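Local coordinates for TIR protein (Paracoccus denitrificans PD1222, PDB 3H16), which is a bacterial TIR-domain protein, built on a flavodoxin-like fold with a parallel beta sheet flanked by helices, at residues F35-A48 against V141-R153. Sequence-based numbering, arbitrary orientation.
Sequences FVEALAHTLRAAGA and VDEIVADLMAIIR
The Phe35 ring meets Val141 obliquely, its CE1 lying 4.3 Å from Val141 CG2, and stacks with the ring of His114. At the far end the Arg153 guanidinium approaches Ala46 O, also obliquely. Between them the contact is largely apolar. Val145 fills its middle with both methyls: CG2 sits 3.5 Å from Thr42 CG2, while CG1 touches Ala46 CB at 3.8 Å and Leu43 CD2. With chi1 at -54°, Thr42 OG1 lies beside the backbone N and CG2 anti to it. CG2 thereby faces Val145 and OG1 bonds back to Ala38 O at 3.0 Å, from above the carbonyl plane. Ala38 O also accepts from Thr42 N. Leu39 CD1 lies against both Val141 and Val145, and the Leu43 and Leu148 side chains cross at about a right angle, CD2 against CD1. Met149 is bent at chi2 and chi3, and its SD packs 3.7 Å from Ala48 CB. Ile152 CD1 touches the same methyl. Gly47, with positive phi, makes the Schellman motif that follows helix 32-45, and Ala48 beyond it rejoins the contact. The helix segments cross at -51°, their axes 9.8 Å apart. Both pack against the central parallel sheet: Val36 and Ile152 touch strand 21-28, Phe35 and Leu148 strand 74-81.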
loop_
_atom_site.group_PDB
_atom_site.type_symbol
_atom_site.label_atom_id
_atom_site.label_comp_id
_atom_site.label_asym_id
_atom_site.label_seq_id
_atom_site.Cartn_x
_atom_site.Cartn_y
_atom_site.Cartn_z
ATOM N N PHE B 35 -23.492 -0.514 5.347
ATOM C CA PHE B 35 -22.031 -0.392 5.367
ATOM C C PHE B 35 -21.413 0.974 5.634
ATOM O O PHE B 35 -20.748 1.181 6.649
ATOM C CB PHE B 35 -21.451 -0.940 4.057
ATOM C CG PHE B 35 -19.952 -1.049 4.054
ATOM C CD1 PHE B 35 -19.303 -1.930 4.913
ATOM C CD2 PHE B 35 -19.187 -0.261 3.200
ATOM C CE1 PHE B 35 -17.914 -2.025 4.924
ATOM C CE2 PHE B 35 -17.796 -0.350 3.203
ATOM C CZ PHE B 35 -17.159 -1.237 4.072
ATOM N N VAL B 36 -21.614 1.895 4.705
ATOM C CA VAL B 36 -21.048 3.223 4.811
ATOM C C VAL B 36 -21.279 3.889 6.160
ATOM O O VAL B 36 -20.391 4.565 6.676
ATOM C CB VAL B 36 -21.580 4.115 3.680
ATOM C CG1 VAL B 36 -20.885 5.462 3.696
ATOM C CG2 VAL B 36 -21.335 3.426 2.347
ATOM N N GLU B 37 -22.457 3.694 6.741
ATOM C CA GLU B 37 -22.753 4.295 8.033
ATOM C C GLU B 37 -21.869 3.664 9.098
ATOM O O GLU B 37 -21.222 4.368 9.870
ATOM C CB GLU B 37 -24.229 4.109 8.381
ATOM C CG GLU B 37 -24.938 5.413 8.709
ATOM C CD GLU B 37 -26.444 5.254 8.793
ATOM O OE1 GLU B 37 -26.918 4.488 9.662
ATOM O OE2 GLU B 37 -27.152 5.897 7.988
ATOM N N ALA B 38 -21.833 2.337 9.128
ATOM C CA ALA B 38 -21.006 1.621 10.092
ATOM C C ALA B 38 -19.571 2.107 9.969
ATOM O O ALA B 38 -18.917 2.428 10.959
ATOM C CB ALA B 38 -21.063 0.131 9.823
ATOM N N LEU B 39 -19.092 2.158 8.735
ATOM C CA LEU B 39 -17.737 2.601 8.446
ATOM C C LEU B 39 -17.481 4.050 8.893
ATOM O O LEU B 39 -16.426 4.360 9.454
ATOM C CB LEU B 39 -17.468 2.434 6.942
ATOM C CG LEU B 39 -16.219 3.039 6.293
ATOM C CD1 LEU B 39 -14.992 2.796 7.164
ATOM C CD2 LEU B 39 -16.039 2.427 4.899
ATOM N N ALA B 40 -18.453 4.926 8.645
ATOM C CA ALA B 40 -18.340 6.340 9.007
ATOM C C ALA B 40 -18.232 6.511 10.513
ATOM O O ALA B 40 -17.428 7.304 10.997
ATOM C CB ALA B 40 -19.546 7.115 8.484
ATOM N N HIS B 41 -19.052 5.766 11.246
ATOM C CA HIS B 41 -19.046 5.825 12.702
ATOM C C HIS B 41 -17.663 5.404 13.205
ATOM O O HIS B 41 -16.999 6.154 13.936
ATOM C CB HIS B 41 -20.117 4.889 13.275
ATOM C CG HIS B 41 -20.344 5.057 14.745
ATOM N ND1 HIS B 41 -20.946 6.175 15.281
ATOM C CD2 HIS B 41 -20.033 4.258 15.793
ATOM C CE1 HIS B 41 -20.996 6.057 16.596
ATOM N NE2 HIS B 41 -20.449 4.904 16.932
ATOM N N THR B 42 -17.233 4.213 12.786
ATOM C CA THR B 42 -15.935 3.669 13.175
ATOM C C THR B 42 -14.779 4.610 12.869
ATOM O O THR B 42 -13.873 4.760 13.685
ATOM C CB THR B 42 -15.674 2.341 12.483
ATOM O OG1 THR B 42 -16.770 1.462 12.744
ATOM C CG2 THR B 42 -14.390 1.713 13.000
ATOM N N LEU B 43 -14.802 5.232 11.696
ATOM C CA LEU B 43 -13.759 6.169 11.317
ATOM C C LEU B 43 -13.751 7.412 12.213
ATOM O O LEU B 43 -12.690 7.852 12.663
ATOM C CB LEU B 43 -13.941 6.590 9.862
ATOM C CG LEU B 43 -13.225 5.801 8.766
ATOM C CD1 LEU B 43 -13.700 6.303 7.402
ATOM C CD2 LEU B 43 -11.721 5.979 8.902
ATOM N N ARG B 44 -14.924 7.988 12.470
ATOM C CA ARG B 44 -15.005 9.178 13.324
ATOM C C ARG B 44 -14.564 8.854 14.750
ATOM O O ARG B 44 -13.879 9.648 15.394
ATOM C CB ARG B 44 -16.427 9.738 13.336
ATOM C CG ARG B 44 -16.870 10.281 12.003
ATOM C CD ARG B 44 -18.260 10.863 12.076
ATOM N NE ARG B 44 -18.796 11.106 10.741
ATOM C CZ ARG B 44 -20.028 11.536 10.494
ATOM N NH1 ARG B 44 -20.864 11.779 11.497
ATOM N NH2 ARG B 44 -20.431 11.711 9.244
ATOM N N ALA B 45 -14.966 7.683 15.233
ATOM C CA ALA B 45 -14.594 7.234 16.568
ATOM C C ALA B 45 -13.082 7.163 16.660
ATOM O O ALA B 45 -12.520 7.296 17.745
ATOM C CB ALA B 45 -15.188 5.859 16.849
ATOM N N ALA B 46 -12.422 6.951 15.524
ATOM C CA ALA B 46 -10.970 6.861 15.513
ATOM C C ALA B 46 -10.322 8.222 15.290
ATOM O O ALA B 46 -9.095 8.335 15.231
ATOM C CB ALA B 46 -10.502 5.879 14.452
ATOM N N GLY B 47 -11.143 9.257 15.156
ATOM C CA GLY B 47 -10.588 10.586 14.987
ATOM C C GLY B 47 -10.629 11.198 13.604
ATOM O O GLY B 47 -10.119 12.298 13.407
ATOM N N ALA B 48 -11.221 10.511 12.636
ATOM C CA ALA B 48 -11.284 11.086 11.301
ATOM C C ALA B 48 -12.526 11.952 11.167
ATOM O O ALA B 48 -13.550 11.699 11.799
ATOM C CB ALA B 48 -11.288 9.982 10.243
ATOM N N VAL B 141 -13.590 -4.081 9.493
ATOM C CA VAL B 141 -13.681 -2.649 9.294
ATOM C C VAL B 141 -12.686 -1.927 10.198
ATOM O O VAL B 141 -12.136 -0.889 9.822
ATOM C CB VAL B 141 -15.072 -2.133 9.591
ATOM C CG1 VAL B 141 -15.122 -0.617 9.366
ATOM C CG2 VAL B 141 -16.070 -2.853 8.701
ATOM N N ASP B 142 -12.441 -2.482 11.382
ATOM C CA ASP B 142 -11.497 -1.867 12.309
ATOM C C ASP B 142 -10.086 -1.849 11.746
ATOM O O ASP B 142 -9.397 -0.828 11.793
ATOM C CB ASP B 142 -11.497 -2.601 13.650
ATOM C CG ASP B 142 -12.808 -2.457 14.383
ATOM O OD1 ASP B 142 -13.251 -1.312 14.566
ATOM O OD2 ASP B 142 -13.396 -3.486 14.769
ATOM N N GLU B 143 -9.655 -2.983 11.214
ATOM C CA GLU B 143 -8.322 -3.075 10.649
ATOM C C GLU B 143 -8.204 -2.086 9.507
ATOM O O GLU B 143 -7.209 -1.367 9.410
ATOM C CB GLU B 143 -8.039 -4.500 10.172
ATOM C CG GLU B 143 -7.826 -5.487 11.306
ATOM C CD GLU B 143 -7.827 -6.936 10.834
ATOM O OE1 GLU B 143 -8.918 -7.478 10.543
ATOM O OE2 GLU B 143 -6.733 -7.531 10.751
ATOM N N ILE B 144 -9.226 -2.032 8.656
ATOM C CA ILE B 144 -9.209 -1.098 7.534
ATOM C C ILE B 144 -9.159 0.344 8.059
ATOM O O ILE B 144 -8.439 1.183 7.517
ATOM C CB ILE B 144 -10.456 -1.255 6.624
ATOM C CG1 ILE B 144 -10.435 -2.621 5.938
ATOM C CG2 ILE B 144 -10.466 -0.162 5.569
ATOM C CD1 ILE B 144 -11.663 -2.907 5.083
ATOM N N VAL B 145 -9.921 0.622 9.115
ATOM C CA VAL B 145 -9.941 1.955 9.687
ATOM C C VAL B 145 -8.561 2.317 10.255
ATOM O O VAL B 145 -8.126 3.471 10.155
ATOM C CB VAL B 145 -11.019 2.073 10.779
ATOM C CG1 VAL B 145 -10.820 3.352 11.570
ATOM C CG2 VAL B 145 -12.401 2.071 10.134
ATOM N N ALA B 146 -7.870 1.339 10.840
ATOM C CA ALA B 146 -6.533 1.608 11.367
ATOM C C ALA B 146 -5.626 2.010 10.195
ATOM O O ALA B 146 -4.841 2.949 10.315
ATOM C CB ALA B 146 -5.975 0.387 12.074
ATOM N N ASP B 147 -5.743 1.308 9.065
ATOM C CA ASP B 147 -4.943 1.633 7.885
ATOM C C ASP B 147 -5.265 3.039 7.370
ATOM O O ASP B 147 -4.364 3.793 7.000
ATOM C CB ASP B 147 -5.189 0.620 6.757
ATOM C CG ASP B 147 -4.700 -0.782 7.108
ATOM O OD1 ASP B 147 -3.602 -0.896 7.699
ATOM O OD2 ASP B 147 -5.406 -1.767 6.782
ATOM N N LEU B 148 -6.553 3.387 7.348
ATOM C CA LEU B 148 -6.977 4.694 6.873
ATOM C C LEU B 148 -6.477 5.824 7.773
ATOM O O LEU B 148 -6.097 6.889 7.285
ATOM C CB LEU B 148 -8.499 4.739 6.758
ATOM C CG LEU B 148 -9.079 3.799 5.700
ATOM C CD1 LEU B 148 -10.572 3.707 5.869
ATOM C CD2 LEU B 148 -8.728 4.293 4.310
ATOM N N MET B 149 -6.477 5.594 9.083
ATOM C CA MET B 149 -5.993 6.597 10.024
ATOM C C MET B 149 -4.490 6.744 9.833
ATOM O O MET B 149 -3.940 7.835 9.964
ATOM C CB MET B 149 -6.293 6.188 11.467
ATOM C CG MET B 149 -7.765 6.213 11.831
ATOM S SD MET B 149 -8.579 7.776 11.395
ATOM C CE MET B 149 -7.815 8.888 12.549
ATOM N N ALA B 150 -3.826 5.635 9.523
ATOM C CA ALA B 150 -2.393 5.657 9.299
ATOM C C ALA B 150 -2.102 6.523 8.085
ATOM O O ALA B 150 -1.163 7.319 8.095
ATOM C CB ALA B 150 -1.891 4.269 9.061
ATOM N N ILE B 151 -2.918 6.357 7.044
ATOM C CA ILE B 151 -2.777 7.105 5.799
ATOM C C ILE B 151 -3.125 8.575 5.989
ATOM O O ILE B 151 -2.545 9.446 5.342
ATOM C CB ILE B 151 -3.669 6.500 4.689
ATOM C CG1 ILE B 151 -3.125 5.128 4.281
ATOM C CG2 ILE B 151 -3.705 7.413 3.474
ATOM C CD1 ILE B 151 -3.947 4.429 3.214
ATOM N N ILE B 152 -4.072 8.856 6.871
ATOM C CA ILE B 152 -4.453 10.235 7.140
ATOM C C ILE B 152 -3.302 10.959 7.850
ATOM O O ILE B 152 -2.977 12.101 7.521
ATOM C CB ILE B 152 -5.705 10.304 8.044
ATOM C CG1 ILE B 152 -6.966 10.114 7.211
ATOM C CG2 ILE B 152 -5.756 11.635 8.777
ATOM C CD1 ILE B 152 -8.241 10.258 8.026
ATOM N N ARG B 153 -2.691 10.279 8.819
ATOM C CA ARG B 153 -1.594 10.832 9.613
ATOM C C ARG B 153 -0.203 10.804 8.974
ATOM O O ARG B 153 0.372 11.857 8.680
ATOM C CB ARG B 153 -1.549 10.118 10.966
ATOM C CG ARG B 153 -2.815 10.312 11.768
ATOM C CD ARG B 153 -2.843 9.460 13.023
ATOM N NE ARG B 153 -4.059 9.715 13.794
ATOM C CZ ARG B 153 -4.561 8.891 14.708
ATOM N NH1 ARG B 153 -3.955 7.739 14.977
ATOM N NH2 ARG B 153 -5.678 9.219 15.351
#